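Local structure of glutathione S-transferase omega-like 2 (Saccharomyces cerevisiae, 5LKB) at residues V215-V223 against D287-I295; F339-T347 against T359-I367. The protein acts as a glutathione-dependent thiol transferase that also reduces dehydroascorbate and dimethylarsinic acid and reacts with glutathionyl-(hydro)quinones. One frame throughout, in Å; residues are numbered along the deposited sequence.

Contact 1: V215-V223 against D287-I295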
loop_
_atom_site.group_PDB
_atom_site.type_symbol
_atom_site.label_atom_id
_atom_site.label_comp_id
_atom_site.label_asym_id
_atom_site.label_seq_id
_atom_site.Cartn_x
_atom_site.Cartn_y
_atom_site.Cartn_z
ATOM N N VAL A 215 -16.060 -5.946 16.437
ATOM C CA VAL A 215 -15.781 -5.616 15.041
ATOM C C VAL A 215 -15.886 -4.117 14.832
ATOM O O VAL A 215 -15.082 -3.519 14.106
ATOM C CB VAL A 215 -16.694 -6.425 14.095
ATOM C CG1 VAL A 215 -16.643 -5.871 12.664
ATOM C CG2 VAL A 215 -16.311 -7.851 14.142
ATOM N N TYR A 216 -16.835 -3.450 15.497
ATOM C CA TYR A 216 -16.901 -1.998 15.375
ATOM C C TYR A 216 -15.607 -1.326 15.824
ATOM O O TYR A 216 -15.019 -0.510 15.094
ATOM C CB TYR A 216 -18.107 -1.428 16.131
ATOM C CG TYR A 216 -18.035 0.073 16.177
ATOM C CD1 TYR A 216 -18.404 0.847 15.095
ATOM C CD2 TYR A 216 -17.463 0.749 17.276
ATOM C CE1 TYR A 216 -18.275 2.185 15.086
ATOM C CE2 TYR A 216 -17.333 2.116 17.294
ATOM C CZ TYR A 216 -17.719 2.853 16.188
ATOM O OH TYR A 216 -17.589 4.196 16.144
ATOM N N ASP A 217 -15.168 -1.610 17.043
ATOM C CA ASP A 217 -14.074 -0.845 17.592
ATOM C C ASP A 217 -12.777 -1.147 16.872
ATOM O O ASP A 217 -11.936 -0.255 16.735
ATOM C CB ASP A 217 -13.889 -1.137 19.077
ATOM C CG ASP A 217 -14.927 -0.405 19.945
ATOM O OD1 ASP A 217 -15.209 0.807 19.737
ATOM O OD2 ASP A 217 -15.474 -1.089 20.842
ATOM N N SER A 218 -12.582 -2.406 16.501
ATOM C CA SER A 218 -11.293 -2.899 16.030
ATOM C C SER A 218 -11.165 -2.973 14.510
ATOM O O SER A 218 -10.033 -3.051 14.038
ATOM C CB SER A 218 -10.942 -4.271 16.614
ATOM O OG SER A 218 -11.795 -5.337 16.081
ATOM N N ILE A 219 -12.251 -2.975 13.741
ATOM C CA ILE A 219 -12.198 -3.193 12.296
ATOM C C ILE A 219 -12.940 -2.066 11.604
ATOM O O ILE A 219 -12.358 -1.289 10.847
ATOM C CB ILE A 219 -12.719 -4.601 11.937
ATOM C CG1 ILE A 219 -11.786 -5.666 12.555
ATOM C CG2 ILE A 219 -12.848 -4.769 10.436
ATOM C CD1 ILE A 219 -12.215 -7.067 12.550
ATOM N N ASN A 220 -14.258 -1.973 11.834
ATOM C CA ASN A 220 -15.045 -0.942 11.159
ATOM C C ASN A 220 -14.483 0.442 11.416
ATOM O O ASN A 220 -14.190 1.214 10.486
ATOM C CB ASN A 220 -16.529 -0.965 11.566
ATOM C CG ASN A 220 -17.250 -2.221 11.212
ATOM O OD1 ASN A 220 -17.017 -2.889 10.174
ATOM N ND2 ASN A 220 -18.235 -2.522 12.020
ATOM N N ASN A 221 -14.377 0.823 12.717
ATOM C CA ASN A 221 -13.729 2.054 13.122
ATOM C C ASN A 221 -12.221 1.876 13.308
ATOM O O ASN A 221 -11.500 2.869 13.277
ATOM C CB ASN A 221 -14.358 2.611 14.425
ATOM C CG ASN A 221 -14.123 4.072 14.574
ATOM O OD1 ASN A 221 -14.218 4.886 13.638
ATOM N ND2 ASN A 221 -13.818 4.479 15.806
ATOM N N GLY A 222 -11.760 0.631 13.472
ATOM C CA GLY A 222 -10.329 0.420 13.666
ATOM C C GLY A 222 -9.502 0.917 12.492
ATOM O O GLY A 222 -8.465 1.542 12.685
ATOM N N VAL A 223 -9.994 0.685 11.264
ATOM C CA VAL A 223 -9.219 1.182 10.110
ATOM C C VAL A 223 -9.151 2.692 10.082
ATOM O O VAL A 223 -8.147 3.258 9.665
ATOM C CB VAL A 223 -9.721 0.636 8.774
ATOM C CG1 VAL A 223 -9.635 -0.884 8.748
ATOM C CG2 VAL A 223 -11.174 1.092 8.440
ATOM N N ASP A 287 -22.776 -9.977 9.170
ATOM C CA ASP A 287 -22.065 -10.066 7.885
ATOM C C ASP A 287 -22.074 -8.728 7.158
ATOM O O ASP A 287 -21.053 -8.324 6.540
ATOM C CB ASP A 287 -22.677 -11.124 6.993
ATOM C CG ASP A 287 -22.638 -12.468 7.601
ATOM O OD1 ASP A 287 -21.567 -13.027 7.832
ATOM O OD2 ASP A 287 -23.746 -13.035 7.854
ATOM N N ILE A 288 -23.203 -8.064 7.156
ATOM C CA ILE A 288 -23.347 -6.798 6.457
ATOM C C ILE A 288 -22.359 -5.787 7.000
ATOM O O ILE A 288 -21.637 -5.122 6.246
ATOM C CB ILE A 288 -24.812 -6.318 6.519
ATOM C CG1 ILE A 288 -25.695 -7.300 5.738
ATOM C CG2 ILE A 288 -24.932 -4.879 5.988
ATOM C CD1 ILE A 288 -27.175 -7.063 5.881
ATOM N N ARG A 289 -22.301 -5.658 8.316
ATOM C CA ARG A 289 -21.465 -4.663 8.943
ATOM C C ARG A 289 -19.994 -4.972 8.702
ATOM O O ARG A 289 -19.230 -4.046 8.425
ATOM C CB ARG A 289 -21.779 -4.549 10.439
ATOM C CG ARG A 289 -23.156 -3.860 10.729
ATOM C CD ARG A 289 -23.530 -4.107 12.235
ATOM N NE ARG A 289 -22.459 -3.681 13.109
ATOM C CZ ARG A 289 -22.526 -2.869 14.133
ATOM N NH1 ARG A 289 -23.686 -2.322 14.509
ATOM N NH2 ARG A 289 -21.416 -2.624 14.833
ATOM N N LEU A 290 -19.599 -6.238 8.761
ATOM C CA LEU A 290 -18.189 -6.571 8.496
ATOM C C LEU A 290 -17.875 -6.335 7.031
ATOM O O LEU A 290 -16.769 -5.856 6.702
ATOM C CB LEU A 290 -17.896 -8.019 8.861
ATOM C CG LEU A 290 -16.461 -8.520 8.599
ATOM C CD1 LEU A 290 -15.505 -7.710 9.406
ATOM C CD2 LEU A 290 -16.332 -9.967 8.933
ATOM N N TYR A 291 -18.783 -6.708 6.139
ATOM C CA TYR A 291 -18.532 -6.633 4.690
ATOM C C TYR A 291 -18.131 -5.226 4.241
ATOM O O TYR A 291 -17.245 -5.063 3.373
ATOM C CB TYR A 291 -19.810 -7.016 3.925
ATOM C CG TYR A 291 -19.740 -6.843 2.407
ATOM C CD1 TYR A 291 -20.107 -5.667 1.853
ATOM C CD2 TYR A 291 -19.286 -7.839 1.572
ATOM C CE1 TYR A 291 -20.059 -5.441 0.508
ATOM C CE2 TYR A 291 -19.235 -7.644 0.186
ATOM C CZ TYR A 291 -19.645 -6.469 -0.340
ATOM O OH TYR A 291 -19.599 -6.236 -1.700
ATOM N N THR A 292 -18.802 -4.199 4.718
ATOM C CA THR A 292 -18.568 -2.874 4.159
ATOM C C THR A 292 -17.123 -2.429 4.417
ATOM O O THR A 292 -16.558 -1.681 3.620
ATOM C CB THR A 292 -19.601 -1.867 4.605
ATOM O OG1 THR A 292 -19.509 -1.765 6.028
ATOM C CG2 THR A 292 -21.043 -2.283 4.193
ATOM N N THR A 293 -16.510 -2.915 5.495
ATOM C CA THR A 293 -15.093 -2.666 5.730
ATOM C C THR A 293 -14.242 -3.581 4.869
ATOM O O THR A 293 -13.245 -3.147 4.251
ATOM C CB THR A 293 -14.740 -2.834 7.203
ATOM O OG1 THR A 293 -15.491 -1.877 7.966
ATOM C CG2 THR A 293 -13.247 -2.607 7.438
ATOM N N VAL A 294 -14.502 -4.887 4.938
ATOM C CA VAL A 294 -13.654 -5.868 4.260
ATOM C C VAL A 294 -13.604 -5.609 2.754
ATOM O O VAL A 294 -12.526 -5.688 2.158
ATOM C CB VAL A 294 -14.059 -7.324 4.575
ATOM C CG1 VAL A 294 -13.164 -8.350 3.813
ATOM C CG2 VAL A 294 -13.910 -7.627 6.062
ATOM N N ILE A 295 -14.721 -5.216 2.120
ATOM C CA ILE A 295 -14.734 -4.958 0.675
ATOM C C ILE A 295 -13.885 -3.750 0.280
ATOM O O ILE A 295 -13.419 -3.665 -0.863
ATOM C CB ILE A 295 -16.195 -4.851 0.155
ATOM C CG1 ILE A 295 -16.248 -5.180 -1.338
ATOM C CG2 ILE A 295 -16.798 -3.515 0.440
ATOM C CD1 ILE A 295 -15.942 -6.607 -1.712
HETATM O O HOH W 1 -14.762 0.778 7.779
#
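Val215 opens the contact by laying CG1 against CD1 of Leu290, at 3.9 Å, with the two side chains crossing at about a right angle. Leu290 reaches this methyl because its CG stands anti to the backbone N (chi1 178°), which carries the isobutyl group round toward the neighbouring helix. Tyr216 follows with its CB rather than its ring: CB meets NH2 of Arg289 at 3.8 Å, at the edge of the guanidinium and near its plane. The ring itself leads away to the glutathione-binding Arg15. At Ile219 the apolar seam resumes, CG2 lying 3.7 Å from CG2 of Thr293 and touching Leu290 CD1 as well, while Val249 of helix 232-264 packs on both Ile219 and Leu290. Both helices belong to the all-helical C-terminal domain of the glutathione transferase fold; the axes of the segments 215-220 and 287-295 approach to 10.2 Å and run nearly parallel, 16° apart. At this level helix 215-220 widens into a pi-type turn at 216-220, where Val215 O accepts from both Ile219 N and Asn220 N, which arrive on opposite faces of its carbonyl plane. Asn220, buried, turns its amide into the second helix, against the main-chain carbonyl of Arg289 and the hydroxyl of Thr293. Its own carbonyl is linked to the same threonine through a water, which donates to Asn220 O and to Thr293 OG1, 2.8 Å from each of the two oxygens. Trp48 and Arg51 of helix 47-58 also touch the Asn220 side chain, so this polar patch lies at the junction with the thioredoxin-like domain. Three residues on, Val223 brings CG1 to 4.2 Å from Thr293 CG2, the methyl that Ile219 also meets.

Contact 2: F339-T347 against T359-I367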
loop_
_atom_site.group_PDB
_atom_site.type_symbol
_atom_site.label_atom_id
_atom_site.label_comp_id
_atom_site.label_asym_id
_atom_site.label_seq_id
_atom_site.Cartn_x
_atom_site.Cartn_y
_atom_site.Cartn_z
ATOM N N PHE A 339 -16.630 0.608 -6.650
ATOM C CA PHE A 339 -15.219 0.789 -6.379
ATOM C C PHE A 339 -14.662 2.114 -6.892
ATOM O O PHE A 339 -13.645 2.569 -6.357
ATOM C CB PHE A 339 -14.413 -0.374 -6.966
ATOM C CG PHE A 339 -14.662 -1.714 -6.262
ATOM C CD1 PHE A 339 -14.272 -1.889 -4.931
ATOM C CD2 PHE A 339 -15.304 -2.755 -6.902
ATOM C CE1 PHE A 339 -14.489 -3.078 -4.289
ATOM C CE2 PHE A 339 -15.532 -3.968 -6.260
ATOM C CZ PHE A 339 -15.143 -4.151 -4.967
ATOM N N ASP A 340 -15.257 2.762 -7.897
ATOM C CA ASP A 340 -14.789 4.075 -8.279
ATOM C C ASP A 340 -15.085 5.079 -7.189
ATOM O O ASP A 340 -14.199 5.840 -6.815
ATOM C CB ASP A 340 -15.376 4.527 -9.607
ATOM C CG ASP A 340 -14.925 3.658 -10.785
ATOM O OD1 ASP A 340 -13.802 3.177 -10.805
ATOM O OD2 ASP A 340 -15.720 3.414 -11.691
ATOM N N HIS A 341 -16.295 5.072 -6.669
ATOM C CA HIS A 341 -16.608 5.990 -5.580
ATOM C C HIS A 341 -15.732 5.716 -4.362
ATOM O O HIS A 341 -15.255 6.653 -3.714
ATOM C CB HIS A 341 -18.081 5.881 -5.169
ATOM C CG HIS A 341 -19.016 6.656 -6.048
ATOM N ND1 HIS A 341 -19.870 7.631 -5.562
ATOM C CD2 HIS A 341 -19.195 6.617 -7.387
ATOM C CE1 HIS A 341 -20.508 8.176 -6.576
ATOM N NE2 HIS A 341 -20.137 7.571 -7.690
ATOM N N ILE A 342 -15.546 4.439 -4.022
ATOM C CA ILE A 342 -14.715 4.057 -2.889
ATOM C C ILE A 342 -13.295 4.617 -3.039
ATOM O O ILE A 342 -12.778 5.315 -2.172
ATOM C CB ILE A 342 -14.714 2.539 -2.710
ATOM C CG1 ILE A 342 -16.080 2.054 -2.186
ATOM C CG2 ILE A 342 -13.598 2.051 -1.822
ATOM C CD1 ILE A 342 -16.299 0.585 -2.315
ATOM N N LYS A 343 -12.628 4.265 -4.143
ATOM C CA LYS A 343 -11.238 4.677 -4.276
ATOM C C LYS A 343 -11.075 6.169 -4.417
ATOM O O LYS A 343 -10.130 6.766 -3.823
ATOM C CB LYS A 343 -10.574 3.950 -5.466
ATOM C CG LYS A 343 -10.388 2.447 -5.191
ATOM C CD LYS A 343 -9.951 1.667 -6.431
ATOM C CE LYS A 343 -8.576 2.027 -6.930
ATOM N NZ LYS A 343 -7.594 1.353 -6.129
ATOM N N LEU A 344 -11.932 6.788 -5.227
ATOM C CA LEU A 344 -11.842 8.232 -5.415
ATOM C C LEU A 344 -12.132 8.987 -4.129
ATOM O O LEU A 344 -11.414 9.915 -3.767
ATOM C CB LEU A 344 -12.787 8.685 -6.538
ATOM C CG LEU A 344 -12.409 8.285 -7.966
ATOM C CD1 LEU A 344 -13.614 8.530 -8.857
ATOM C CD2 LEU A 344 -11.190 9.138 -8.389
ATOM N N HIS A 345 -13.178 8.593 -3.395
ATOM C CA HIS A 345 -13.498 9.347 -2.176
ATOM C C HIS A 345 -12.287 9.476 -1.268
ATOM O O HIS A 345 -11.903 10.582 -0.845
ATOM C CB HIS A 345 -14.632 8.687 -1.388
ATOM C CG HIS A 345 -14.733 9.234 -0.014
ATOM N ND1 HIS A 345 -15.089 10.544 0.200
ATOM C CD2 HIS A 345 -14.413 8.713 1.201
ATOM C CE1 HIS A 345 -14.963 10.818 1.490
ATOM N NE2 HIS A 345 -14.563 9.725 2.121
ATOM N N TYR A 346 -11.716 8.332 -0.881
ATOM C CA TYR A 346 -10.706 8.367 0.147
ATOM C C TYR A 346 -9.462 9.080 -0.350
ATOM O O TYR A 346 -8.918 9.939 0.334
ATOM C CB TYR A 346 -10.373 6.947 0.578
ATOM C CG TYR A 346 -11.416 6.275 1.513
ATOM C CD1 TYR A 346 -12.491 5.558 0.998
ATOM C CD2 TYR A 346 -11.256 6.303 2.888
ATOM C CE1 TYR A 346 -13.361 4.933 1.823
ATOM C CE2 TYR A 346 -12.153 5.700 3.742
ATOM C CZ TYR A 346 -13.211 5.025 3.205
ATOM O OH TYR A 346 -14.114 4.328 3.969
ATOM N N THR A 347 -8.995 8.713 -1.548
ATOM C CA THR A 347 -7.716 9.228 -2.011
ATOM C C THR A 347 -7.782 10.697 -2.427
ATOM O O THR A 347 -6.769 11.406 -2.360
ATOM C CB THR A 347 -7.181 8.397 -3.160
ATOM O OG1 THR A 347 -8.068 8.479 -4.266
ATOM C CG2 THR A 347 -6.912 6.952 -2.724
ATOM N N THR A 359 -4.875 8.851 -7.139
ATOM C CA THR A 359 -5.521 7.610 -6.756
ATOM C C THR A 359 -4.676 6.428 -7.266
ATOM O O THR A 359 -4.480 6.300 -8.489
ATOM C CB THR A 359 -6.930 7.543 -7.372
ATOM O OG1 THR A 359 -7.639 8.751 -7.004
ATOM C CG2 THR A 359 -7.682 6.300 -6.931
ATOM N N PRO A 360 -4.198 5.546 -6.393
ATOM C CA PRO A 360 -3.486 4.371 -6.865
ATOM C C PRO A 360 -4.350 3.511 -7.747
ATOM O O PRO A 360 -5.547 3.317 -7.486
ATOM C CB PRO A 360 -3.111 3.639 -5.566
ATOM C CG PRO A 360 -2.998 4.714 -4.569
ATOM C CD PRO A 360 -4.223 5.564 -4.926
ATOM N N LEU A 361 -3.743 2.934 -8.796
ATOM C CA LEU A 361 -4.488 2.089 -9.724
ATOM C C LEU A 361 -4.673 0.695 -9.176
ATOM O O LEU A 361 -5.614 -0.005 -9.587
ATOM C CB LEU A 361 -3.794 1.994 -11.088
ATOM C CG LEU A 361 -3.979 3.165 -12.008
ATOM C CD1 LEU A 361 -3.244 2.898 -13.270
ATOM C CD2 LEU A 361 -5.503 3.423 -12.287
ATOM N N GLY A 362 -3.824 0.266 -8.273
ATOM C CA GLY A 362 -3.938 -1.040 -7.702
ATOM C C GLY A 362 -4.623 -1.004 -6.351
ATOM O O GLY A 362 -4.932 0.081 -5.841
ATOM N N PRO A 363 -4.821 -2.161 -5.736
ATOM C CA PRO A 363 -4.544 -3.481 -6.327
ATOM C C PRO A 363 -5.467 -3.821 -7.470
ATOM O O PRO A 363 -6.612 -3.320 -7.544
ATOM C CB PRO A 363 -4.838 -4.457 -5.197
ATOM C CG PRO A 363 -5.887 -3.716 -4.329
ATOM C CD PRO A 363 -5.453 -2.269 -4.401
ATOM N N LYS A 364 -4.999 -4.670 -8.371
ATOM C CA LYS A 364 -5.807 -5.194 -9.467
ATOM C C LYS A 364 -6.030 -6.681 -9.215
ATOM O O LYS A 364 -5.101 -7.426 -8.892
ATOM C CB LYS A 364 -5.077 -5.017 -10.813
ATOM C CG LYS A 364 -4.920 -3.587 -11.238
ATOM C CD LYS A 364 -4.325 -3.471 -12.647
ATOM C CE LYS A 364 -4.360 -2.027 -13.130
ATOM N NZ LYS A 364 -3.967 -1.898 -14.657
ATOM N N PRO A 365 -7.285 -7.123 -9.317
ATOM C CA PRO A 365 -8.501 -6.353 -9.513
ATOM C C PRO A 365 -9.061 -5.841 -8.178
ATOM O O PRO A 365 -8.491 -6.138 -7.128
ATOM C CB PRO A 365 -9.479 -7.394 -10.097
ATOM C CG PRO A 365 -9.102 -8.615 -9.371
ATOM C CD PRO A 365 -7.533 -8.572 -9.275
ATOM N N ASP A 366 -10.119 -5.036 -8.218
ATOM C CA ASP A 366 -10.675 -4.545 -6.949
ATOM C C ASP A 366 -11.098 -5.698 -6.034
ATOM O O ASP A 366 -10.916 -5.647 -4.804
ATOM C CB ASP A 366 -11.870 -3.597 -7.218
ATOM C CG ASP A 366 -11.475 -2.340 -7.944
ATOM O OD1 ASP A 366 -10.406 -1.767 -7.704
ATOM O OD2 ASP A 366 -12.195 -1.953 -8.857
ATOM N N ILE A 367 -11.767 -6.706 -6.594
ATOM C CA ILE A 367 -12.094 -7.931 -5.866
ATOM C C ILE A 367 -11.870 -9.118 -6.808
ATOM O O ILE A 367 -12.357 -9.114 -7.936
ATOM C CB ILE A 367 -13.560 -7.890 -5.363
ATOM C CG1 ILE A 367 -13.914 -9.133 -4.546
ATOM C CG2 ILE A 367 -14.585 -7.611 -6.469
ATOM C CD1 ILE A 367 -13.176 -9.303 -3.329
HETATM O O HOH W 2 -8.187 -1.451 -6.184
#
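Lys343 bends at its last two side-chain torsions (chi3 66°, chi4 80°), curling NZ into the loop 359-367. There NZ donates to Pro360 O at 3.1 Å, from above the carbonyl plane, and more weakly to Gly362 O at 3.0 Å. A water accepts from NZ and donates to Pro363 O and Asp366 OD1, so that it links the ammonium to a carboxylate too distant for a salt bridge. At the start of the loop, Thr359 OG1 donates to Thr347 OG1 across 2.8 Å, and Thr347 OG1 in turn donates to Lys343 O. Asp366 sets CB over the centre of the Phe339 ring, a CH-pi contact 3.5 Å from the centroid, with Ile367 CG2 packed beside it against CE2 and CZ. Replacing Phe339 by an alanine would probably leave Asp366 CB without the ring face it covers and remove one of the apolar surfaces against Ile367. Tyr235 of the second subunit hydrogen-bonds to Leu361 N, and Phe309 of that subunit meets Lys364 in a cation-pi contact. Within the chain, helix 339-349 rests on helix 285-304 through Ile342 and Tyr346, while Ile367 packs on helix 317-329.

Overall arrangement
The chain first builds the thioredoxin-like domain, whose helix 47-58 later packs against contact 1, and then enters the helical C-terminal domain. Contact 1 closes a long excursion of 63 residues, mostly helix, that includes helix 232-264 and returns along helix 285-304. Only after it is complete does contact 2 open, folding the tail back on helix 339-349 across 11 intervening residues, the first two still helical; the two are in series and neither nest nor cross. Their centres lie 18 Å apart, yet they meet where Ile295 packs against Phe339 and Ile367. Helix 285-304 thus joins the core of the helical domain to the C-terminal loop at the dimer interface.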